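Local coordinates for Afp3 (Serratia entomophila, PDB 6RBN), which probably forms, with many copies of itself, the helical sheath around the inner tube of a contractile injection particle, the anti-feeding prophage, here in its extended state, at residues L31-F36 with Y129-A134; T154-P159 with Y183-D188. One frame throughout, in Å; residues are numbered along the deposited sequence.

Overall arrangement
Following the chain from the N terminus, strand 31-34 comes first; 92 residues, with strand 48-49 and helices 53-59 and 111-120, separate its segment from 129-134, and contact 1 closes that long excursion. Contact 2 opens only afterwards and closes a much shorter loop, from 154-159 through the helix 163-172 to the strand 185-188. The two are therefore in series, neither nested nor crossed. In space their centres are about 13 Å apart and they touch: the ring of Phe32 and the carbonyl of Val33 lie against Ala157, Ser158 and Pro159. Segment 154-159 thus joins the three-stranded mixed sheet of contact 1 to the parallel pair 185-188 and 204-207.

Contact 1 (L31-F36 with Y129-A134); sequences LFVARF and YPLEKA
Val33 and Tyr129 carry the tightly packed end of this contact, their side chains lying side by side and pointing the same way. With CG1 of Val33 anti to the backbone N (chi1 178°), this methyl is brought to the rim of the phenol ring, near the ring plane. It stops 4.2 Å from Tyr129 CD2. The same CG1 lies 4.0 Å from Leu131 CB, so one methyl of the short, branched Val33 touches two neighbours. Leu31 reaches in with CD1 to the CB of Tyr129, and Val169 of the helix 163-172 covers Val33. On the other side of the backbone Phe36 meets Pro130, CB to CB at 4.0 Å, with the Phe36 side chain also touching Ala111 and Leu115 of the helix 111-120. Two nearly straight backbone bonds hold the segments together: Tyr129 N to Phe32 O at 3.2 Å, and Leu131 N to Ala34 O at 3.1 Å with an N-H...O angle of 179°. Pro130, which has no N-H to give, falls between these donors and does not interrupt them.

The looser, more polar side is at Arg35 and Glu132. Arg35, the centre of an inverse gamma turn, stretches an extended chain past Glu132, and its NE makes a weak, bent bond of 3.0 Å to Glu132 O. The stronger partner of its guanidinium is Asp160, reached through NH1, while Tyr165 adds a cation-pi contact. Long and charged, Arg35 suits this partly exposed margin, and the carboxylate of exposed Glu132 stays 5.3 Å from it, OE2 to NE, too far for a salt bridge. A parallel strand pair at the edge of a small mixed sheet, with helix 111-120 on the Ala34 and Phe36 side and helix 163-172 on the Val33 side, is an alpha/beta sandwich arrangement.

Contact 2 (T154-P159 with Y183-D188); sequences TLLASP and YFLLAD
Leu155 and Phe184 lie side by side at a single beta bridge, which lets the irregular segment 154-159 run beside the start of the strand 185-188 that pairs in parallel with 204-207. The two side chains point the same way, and the leucine branch reaches the edge of the phenyl ring, near its plane, with Leu155 CD2 3.7 Å from Phe184 CD2. One residue on, the flexible branches of Leu156 and Leu185 cross at about a right angle: with its CG anti to the backbone N (chi1 179°), Leu185 turns CD1 back to within 3.7 Å of Leu156 CB. At Ala157 the small side chain lets the backbone come close to Leu186, CA to CA at 4.5 Å, and its methyl rests on Leu186 CB. Tyr278 of the helix 271-284 covers Leu155 and Leu186. The polar ends find partners elsewhere: Thr154 OG1 bonds to Val29 N, Tyr183 OH to Asp148, and Asp188 OD1 to Ser271. Between the backbones, Thr154 O accepts a weak bond from Phe184 N, while Leu156 N gives a firmer one to Phe184 O, 3.1 Å long and arriving from above the carbonyl plane.

Contact 1 (L31-F36 with Y129-A134)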
ATOM      1  N   LEU D  31      63.745 -18.366  20.211  1.00 80.12           N
ATOM      2  CA  LEU D  31      64.271 -18.760  21.522  1.00 80.12           C
ATOM      3  C   LEU D  31      65.797 -18.728  21.459  1.00 80.12           C
ATOM      4  O   LEU D  31      66.446 -19.730  21.147  1.00 80.12           O
ATOM      5  CB  LEU D  31      63.759 -20.135  21.932  1.00 80.12           C
ATOM      6  CG  LEU D  31      64.259 -20.665  23.282  1.00 80.12           C
ATOM      7  CD1 LEU D  31      63.785 -19.821  24.430  1.00 80.12           C
ATOM      8  CD2 LEU D  31      63.871 -22.099  23.465  1.00 80.12           C
ATOM      9  N   PHE D  32      66.385 -17.585  21.780  1.00 80.38           N
ATOM     10  CA  PHE D  32      67.829 -17.438  21.665  1.00 80.38           C
ATOM     11  C   PHE D  32      68.516 -18.139  22.829  1.00 80.38           C
ATOM     12  O   PHE D  32      68.366 -17.733  23.985  1.00 80.38           O
ATOM     13  CB  PHE D  32      68.212 -15.966  21.616  1.00 80.38           C
ATOM     14  CG  PHE D  32      67.654 -15.243  20.436  1.00 80.38           C
ATOM     15  CD1 PHE D  32      68.173 -15.452  19.175  1.00 80.38           C
ATOM     16  CD2 PHE D  32      66.624 -14.342  20.588  1.00 80.38           C
ATOM     17  CE1 PHE D  32      67.665 -14.794  18.086  1.00 80.38           C
ATOM     18  CE2 PHE D  32      66.122 -13.674  19.503  1.00 80.38           C
ATOM     19  CZ  PHE D  32      66.640 -13.905  18.251  1.00 80.38           C
ATOM     20  N   VAL D  33      69.267 -19.189  22.522  1.00 83.18           N
ATOM     21  CA  VAL D  33      70.051 -19.921  23.509  1.00 83.18           C
ATOM     22  C   VAL D  33      71.478 -19.403  23.400  1.00 83.18           C
ATOM     23  O   VAL D  33      72.208 -19.740  22.464  1.00 83.18           O
ATOM     24  CB  VAL D  33      69.976 -21.433  23.287  1.00 83.18           C
ATOM     25  CG1 VAL D  33      70.845 -22.158  24.293  1.00 83.18           C
ATOM     26  CG2 VAL D  33      68.544 -21.908  23.382  1.00 83.18           C
ATOM     27  N   ALA D  34      71.882 -18.566  24.351  1.00 85.53           N
ATOM     28  CA  ALA D  34      73.218 -17.991  24.346  1.00 85.53           C
ATOM     29  C   ALA D  34      73.651 -17.755  25.788  1.00 85.53           C
ATOM     30  O   ALA D  34      72.967 -18.157  26.733  1.00 85.53           O
ATOM     31  CB  ALA D  34      73.252 -16.707  23.513  1.00 85.53           C
ATOM     32  N   ARG D  35      74.794 -17.094  25.953  1.00 89.33           N
ATOM     33  CA  ARG D  35      75.374 -16.864  27.277  1.00 89.33           C
ATOM     34  C   ARG D  35      74.867 -15.538  27.840  1.00 89.33           C
ATOM     35  O   ARG D  35      75.579 -14.537  27.922  1.00 89.33           O
ATOM     36  CB  ARG D  35      76.894 -16.885  27.201  1.00 89.33           C
ATOM     37  CG  ARG D  35      77.493 -18.229  26.857  1.00 89.33           C
ATOM     38  CD  ARG D  35      79.010 -18.153  26.874  1.00 89.33           C
ATOM     39  NE  ARG D  35      79.638 -19.446  26.619  1.00 89.33           N
ATOM     40  CZ  ARG D  35      79.997 -19.879  25.415  1.00 89.33           C
ATOM     41  NH1 ARG D  35      79.794 -19.120  24.349  1.00 89.33           N
ATOM     42  NH2 ARG D  35      80.564 -21.068  25.280  1.00 89.33           N
ATOM     43  N   PHE D  36      73.602 -15.548  28.240  1.00 87.04           N
ATOM     44  CA  PHE D  36      72.996 -14.381  28.861  1.00 87.04           C
ATOM     45  C   PHE D  36      73.254 -14.412  30.359  1.00 87.04           C
ATOM     46  O   PHE D  36      73.112 -15.454  31.004  1.00 87.04           O
ATOM     47  CB  PHE D  36      71.494 -14.334  28.588  1.00 87.04           C
ATOM     48  CG  PHE D  36      71.151 -14.201  27.138  1.00 87.04           C
ATOM     49  CD1 PHE D  36      71.301 -12.992  26.487  1.00 87.04           C
ATOM     50  CD2 PHE D  36      70.668 -15.285  26.428  1.00 87.04           C
ATOM     51  CE1 PHE D  36      70.991 -12.868  25.151  1.00 87.04           C
ATOM     52  CE2 PHE D  36      70.351 -15.167  25.094  1.00 87.04           C
ATOM     53  CZ  PHE D  36      70.513 -13.957  24.455  1.00 87.04           C
ATOM     54  N   TYR D 129      66.799 -18.243  26.763  1.00 87.29           N
ATOM     55  CA  TYR D 129      67.209 -19.320  27.664  1.00 87.29           C
ATOM     56  C   TYR D 129      68.687 -19.169  27.981  1.00 87.29           C
ATOM     57  O   TYR D 129      69.539 -19.559  27.162  1.00 87.29           O
ATOM     58  CB  TYR D 129      66.933 -20.687  27.046  1.00 87.29           C
ATOM     59  CG  TYR D 129      67.311 -21.840  27.943  1.00 87.29           C
ATOM     60  CD1 TYR D 129      66.550 -22.147  29.061  1.00 87.29           C
ATOM     61  CD2 TYR D 129      68.422 -22.626  27.668  1.00 87.29           C
ATOM     62  CE1 TYR D 129      66.887 -23.198  29.882  1.00 87.29           C
ATOM     63  CE2 TYR D 129      68.764 -23.680  28.486  1.00 87.29           C
ATOM     64  CZ  TYR D 129      67.992 -23.958  29.590  1.00 87.29           C
ATOM     65  OH  TYR D 129      68.327 -25.007  30.410  1.00 87.29           O
ATOM     66  N   PRO D 130      69.048 -18.608  29.139  1.00 88.55           N
ATOM     67  CA  PRO D 130      70.470 -18.468  29.482  1.00 88.55           C
ATOM     68  C   PRO D 130      71.133 -19.799  29.808  1.00 88.55           C
ATOM     69  O   PRO D 130      70.761 -20.486  30.763  1.00 88.55           O
ATOM     70  CB  PRO D 130      70.446 -17.533  30.694  1.00 88.55           C
ATOM     71  CG  PRO D 130      69.102 -17.711  31.283  1.00 88.55           C
ATOM     72  CD  PRO D 130      68.172 -17.983  30.144  1.00 88.55           C
ATOM     73  N   LEU D 131      72.122 -20.168  29.000  1.00 92.82           N
ATOM     74  CA  LEU D 131      72.824 -21.439  29.121  1.00 92.82           C
ATOM     75  C   LEU D 131      74.312 -21.135  29.080  1.00 92.82           C
ATOM     76  O   LEU D 131      74.840 -20.760  28.029  1.00 92.82           O
ATOM     77  CB  LEU D 131      72.386 -22.389  28.001  1.00 92.82           C
ATOM     78  CG  LEU D 131      72.722 -23.879  27.930  1.00 92.82           C
ATOM     79  CD1 LEU D 131      74.044 -24.129  27.258  1.00 92.82           C
ATOM     80  CD2 LEU D 131      72.712 -24.482  29.321  1.00 92.82           C
ATOM     81  N   GLU D 132      74.986 -21.295  30.223  1.00100.31           N
ATOM     82  CA  GLU D 132      76.284 -20.654  30.433  1.00100.31           C
ATOM     83  C   GLU D 132      77.415 -21.363  29.697  1.00100.31           C
ATOM     84  O   GLU D 132      78.058 -20.780  28.821  1.00100.31           O
ATOM     85  CB  GLU D 132      76.590 -20.576  31.931  1.00100.31           C
ATOM     86  CG  GLU D 132      77.902 -19.881  32.258  1.00100.31           C
ATOM     87  CD  GLU D 132      77.893 -18.396  31.932  1.00100.31           C
ATOM     88  OE1 GLU D 132      76.810 -17.774  31.967  1.00100.31           O
ATOM     89  OE2 GLU D 132      78.976 -17.849  31.636  1.00100.31           O
ATOM     90  N   LYS D 133      77.690 -22.612  30.046  1.00104.44           N
ATOM     91  CA  LYS D 133      78.746 -23.369  29.390  1.00104.44           C
ATOM     92  C   LYS D 133      78.114 -24.448  28.526  1.00104.44           C
ATOM     93  O   LYS D 133      76.923 -24.726  28.641  1.00104.44           O
ATOM     94  CB  LYS D 133      79.721 -23.975  30.407  1.00104.44           C
ATOM     95  CG  LYS D 133      79.152 -25.074  31.277  1.00104.44           C
ATOM     96  CD  LYS D 133      80.189 -25.518  32.299  1.00104.44           C
ATOM     97  CE  LYS D 133      79.665 -26.624  33.196  1.00104.44           C
ATOM     98  NZ  LYS D 133      79.476 -27.891  32.441  1.00104.44           N
ATOM     99  N   ALA D 134      78.911 -25.042  27.640  1.00104.25           N
ATOM    100  CA  ALA D 134      78.347 -25.928  26.627  1.00104.25           C
ATOM    101  C   ALA D 134      78.133 -27.341  27.158  1.00104.25           C
ATOM    102  O   ALA D 134      77.088 -27.951  26.910  1.00104.25           O
ATOM    103  CB  ALA D 134      79.247 -25.955  25.395  1.00104.25           C
TER

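Contact 2 (T154-P159 with Y183-D188)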
ATOM      1  N   THR D 154      58.304 -20.410  17.777  1.00 80.38           N
ATOM      2  CA  THR D 154      58.316 -20.840  16.382  1.00 80.38           C
ATOM      3  C   THR D 154      59.720 -21.059  15.838  1.00 80.38           C
ATOM      4  O   THR D 154      59.967 -22.055  15.157  1.00 80.38           O
ATOM      5  CB  THR D 154      57.581 -19.816  15.508  1.00 80.38           C
ATOM      6  OG1 THR D 154      58.253 -18.555  15.584  1.00 80.38           O
ATOM      7  CG2 THR D 154      56.157 -19.641  15.980  1.00 80.38           C
ATOM      8  N   LEU D 155      60.648 -20.149  16.113  1.00 78.30           N
ATOM      9  CA  LEU D 155      62.028 -20.239  15.653  1.00 78.30           C
ATOM     10  C   LEU D 155      62.939 -20.611  16.814  1.00 78.30           C
ATOM     11  O   LEU D 155      62.605 -20.387  17.979  1.00 78.30           O
ATOM     12  CB  LEU D 155      62.474 -18.909  15.047  1.00 78.30           C
ATOM     13  CG  LEU D 155      61.728 -18.426  13.805  1.00 78.30           C
ATOM     14  CD1 LEU D 155      62.152 -17.017  13.470  1.00 78.30           C
ATOM     15  CD2 LEU D 155      61.983 -19.350  12.637  1.00 78.30           C
ATOM     16  N   LEU D 156      64.087 -21.217  16.503  1.00 79.40           N
ATOM     17  CA  LEU D 156      65.061 -21.539  17.545  1.00 79.40           C
ATOM     18  C   LEU D 156      66.259 -20.606  17.532  1.00 79.40           C
ATOM     19  O   LEU D 156      66.335 -19.721  18.384  1.00 79.40           O
ATOM     20  CB  LEU D 156      65.469 -23.004  17.408  1.00 79.40           C
ATOM     21  CG  LEU D 156      64.273 -23.945  17.606  1.00 79.40           C
ATOM     22  CD1 LEU D 156      64.638 -25.390  17.322  1.00 79.40           C
ATOM     23  CD2 LEU D 156      63.697 -23.807  19.001  1.00 79.40           C
ATOM     24  N   ALA D 157      67.151 -20.698  16.535  1.00 81.51           N
ATOM     25  CA  ALA D 157      68.182 -19.693  16.205  1.00 81.51           C
ATOM     26  C   ALA D 157      69.097 -19.315  17.381  1.00 81.51           C
ATOM     27  O   ALA D 157      69.016 -18.213  17.907  1.00 81.51           O
ATOM     28  CB  ALA D 157      67.528 -18.431  15.634  1.00 81.51           C
ATOM     29  N   SER D 158      69.961 -20.243  17.799  1.00 84.89           N
ATOM     30  CA  SER D 158      70.885 -19.964  18.914  1.00 84.89           C
ATOM     31  C   SER D 158      72.062 -19.093  18.468  1.00 84.89           C
ATOM     32  O   SER D 158      72.876 -19.545  17.655  1.00 84.89           O
ATOM     33  CB  SER D 158      71.413 -21.258  19.506  1.00 84.89           C
ATOM     34  OG  SER D 158      72.287 -21.908  18.602  1.00 84.89           O
ATOM     35  N   PRO D 159      72.206 -17.849  18.990  1.00 84.15           N
ATOM     36  CA  PRO D 159      73.208 -16.872  18.494  1.00 84.15           C
ATOM     37  C   PRO D 159      74.541 -16.855  19.239  1.00 84.15           C
ATOM     38  O   PRO D 159      74.886 -15.899  19.949  1.00 84.15           O
ATOM     39  CB  PRO D 159      72.461 -15.550  18.661  1.00 84.15           C
ATOM     40  CG  PRO D 159      71.675 -15.764  19.922  1.00 84.15           C
ATOM     41  CD  PRO D 159      71.294 -17.225  19.961  1.00 84.15           C
ATOM     42  N   TYR D 183      58.316 -26.174  14.960  1.00 82.39           N
ATOM     43  CA  TYR D 183      59.505 -25.372  15.186  1.00 82.39           C
ATOM     44  C   TYR D 183      60.317 -25.266  13.903  1.00 82.39           C
ATOM     45  O   TYR D 183      60.146 -26.046  12.965  1.00 82.39           O
ATOM     46  CB  TYR D 183      60.372 -25.961  16.296  1.00 82.39           C
ATOM     47  CG  TYR D 183      59.669 -26.069  17.620  1.00 82.39           C
ATOM     48  CD1 TYR D 183      59.292 -24.934  18.316  1.00 82.39           C
ATOM     49  CD2 TYR D 183      59.433 -27.306  18.199  1.00 82.39           C
ATOM     50  CE1 TYR D 183      58.653 -25.027  19.532  1.00 82.39           C
ATOM     51  CE2 TYR D 183      58.804 -27.407  19.420  1.00 82.39           C
ATOM     52  CZ  TYR D 183      58.415 -26.266  20.078  1.00 82.39           C
ATOM     53  OH  TYR D 183      57.785 -26.363  21.295  1.00 82.39           O
ATOM     54  N   PHE D 184      61.215 -24.289  13.872  1.00 76.28           N
ATOM     55  CA  PHE D 184      62.037 -24.062  12.688  1.00 76.28           C
ATOM     56  C   PHE D 184      63.405 -23.602  13.164  1.00 76.28           C
ATOM     57  O   PHE D 184      63.532 -22.514  13.726  1.00 76.28           O
ATOM     58  CB  PHE D 184      61.391 -23.032  11.768  1.00 76.28           C
ATOM     59  CG  PHE D 184      62.018 -22.954  10.411  1.00 76.28           C
ATOM     60  CD1 PHE D 184      61.725 -23.903   9.449  1.00 76.28           C
ATOM     61  CD2 PHE D 184      62.892 -21.932  10.092  1.00 76.28           C
ATOM     62  CE1 PHE D 184      62.287 -23.838   8.194  1.00 76.28           C
ATOM     63  CE2 PHE D 184      63.462 -21.862   8.838  1.00 76.28           C
ATOM     64  CZ  PHE D 184      63.157 -22.820   7.890  1.00 76.28           C
ATOM     65  N   LEU D 185      64.421 -24.429  12.947  1.00 77.45           N
ATOM     66  CA  LEU D 185      65.772 -24.134  13.401  1.00 77.45           C
ATOM     67  C   LEU D 185      66.501 -23.264  12.389  1.00 77.45           C
ATOM     68  O   LEU D 185      66.424 -23.499  11.180  1.00 77.45           O
ATOM     69  CB  LEU D 185      66.546 -25.431  13.631  1.00 77.45           C
ATOM     70  CG  LEU D 185      67.998 -25.355  14.101  1.00 77.45           C
ATOM     71  CD1 LEU D 185      68.102 -24.693  15.449  1.00 77.45           C
ATOM     72  CD2 LEU D 185      68.592 -26.740  14.153  1.00 77.45           C
ATOM     73  N   LEU D 186      67.208 -22.256  12.887  1.00 76.63           N
ATOM     74  CA  LEU D 186      68.058 -21.400  12.064  1.00 76.63           C
ATOM     75  C   LEU D 186      69.506 -21.697  12.438  1.00 76.63           C
ATOM     76  O   LEU D 186      70.082 -21.057  13.319  1.00 76.63           O
ATOM     77  CB  LEU D 186      67.724 -19.932  12.260  1.00 76.63           C
ATOM     78  CG  LEU D 186      66.346 -19.486  11.790  1.00 76.63           C
ATOM     79  CD1 LEU D 186      66.118 -18.028  12.122  1.00 76.63           C
ATOM     80  CD2 LEU D 186      66.218 -19.727  10.308  1.00 76.63           C
ATOM     81  N   ALA D 187      70.093 -22.672  11.757  1.00 79.45           N
ATOM     82  CA  ALA D 187      71.460 -23.077  12.030  1.00 79.45           C
ATOM     83  C   ALA D 187      72.440 -22.173  11.294  1.00 79.45           C
ATOM     84  O   ALA D 187      72.062 -21.332  10.477  1.00 79.45           O
ATOM     85  CB  ALA D 187      71.673 -24.537  11.635  1.00 79.45           C
ATOM     86  N   ASP D 188      73.721 -22.358  11.596  1.00 86.14           N
ATOM     87  CA  ASP D 188      74.781 -21.539  11.030  1.00 86.14           C
ATOM     88  C   ASP D 188      75.913 -22.435  10.566  1.00 86.14           C
ATOM     89  O   ASP D 188      76.396 -23.274  11.330  1.00 86.14           O
ATOM     90  CB  ASP D 188      75.303 -20.539  12.056  1.00 86.14           C
ATOM     91  CG  ASP D 188      74.305 -19.471  12.373  1.00 86.14           C
ATOM     92  OD1 ASP D 188      73.569 -19.052  11.459  1.00 86.14           O
ATOM     93  OD2 ASP D 188      74.209 -19.073  13.550  1.00 86.14           O
TER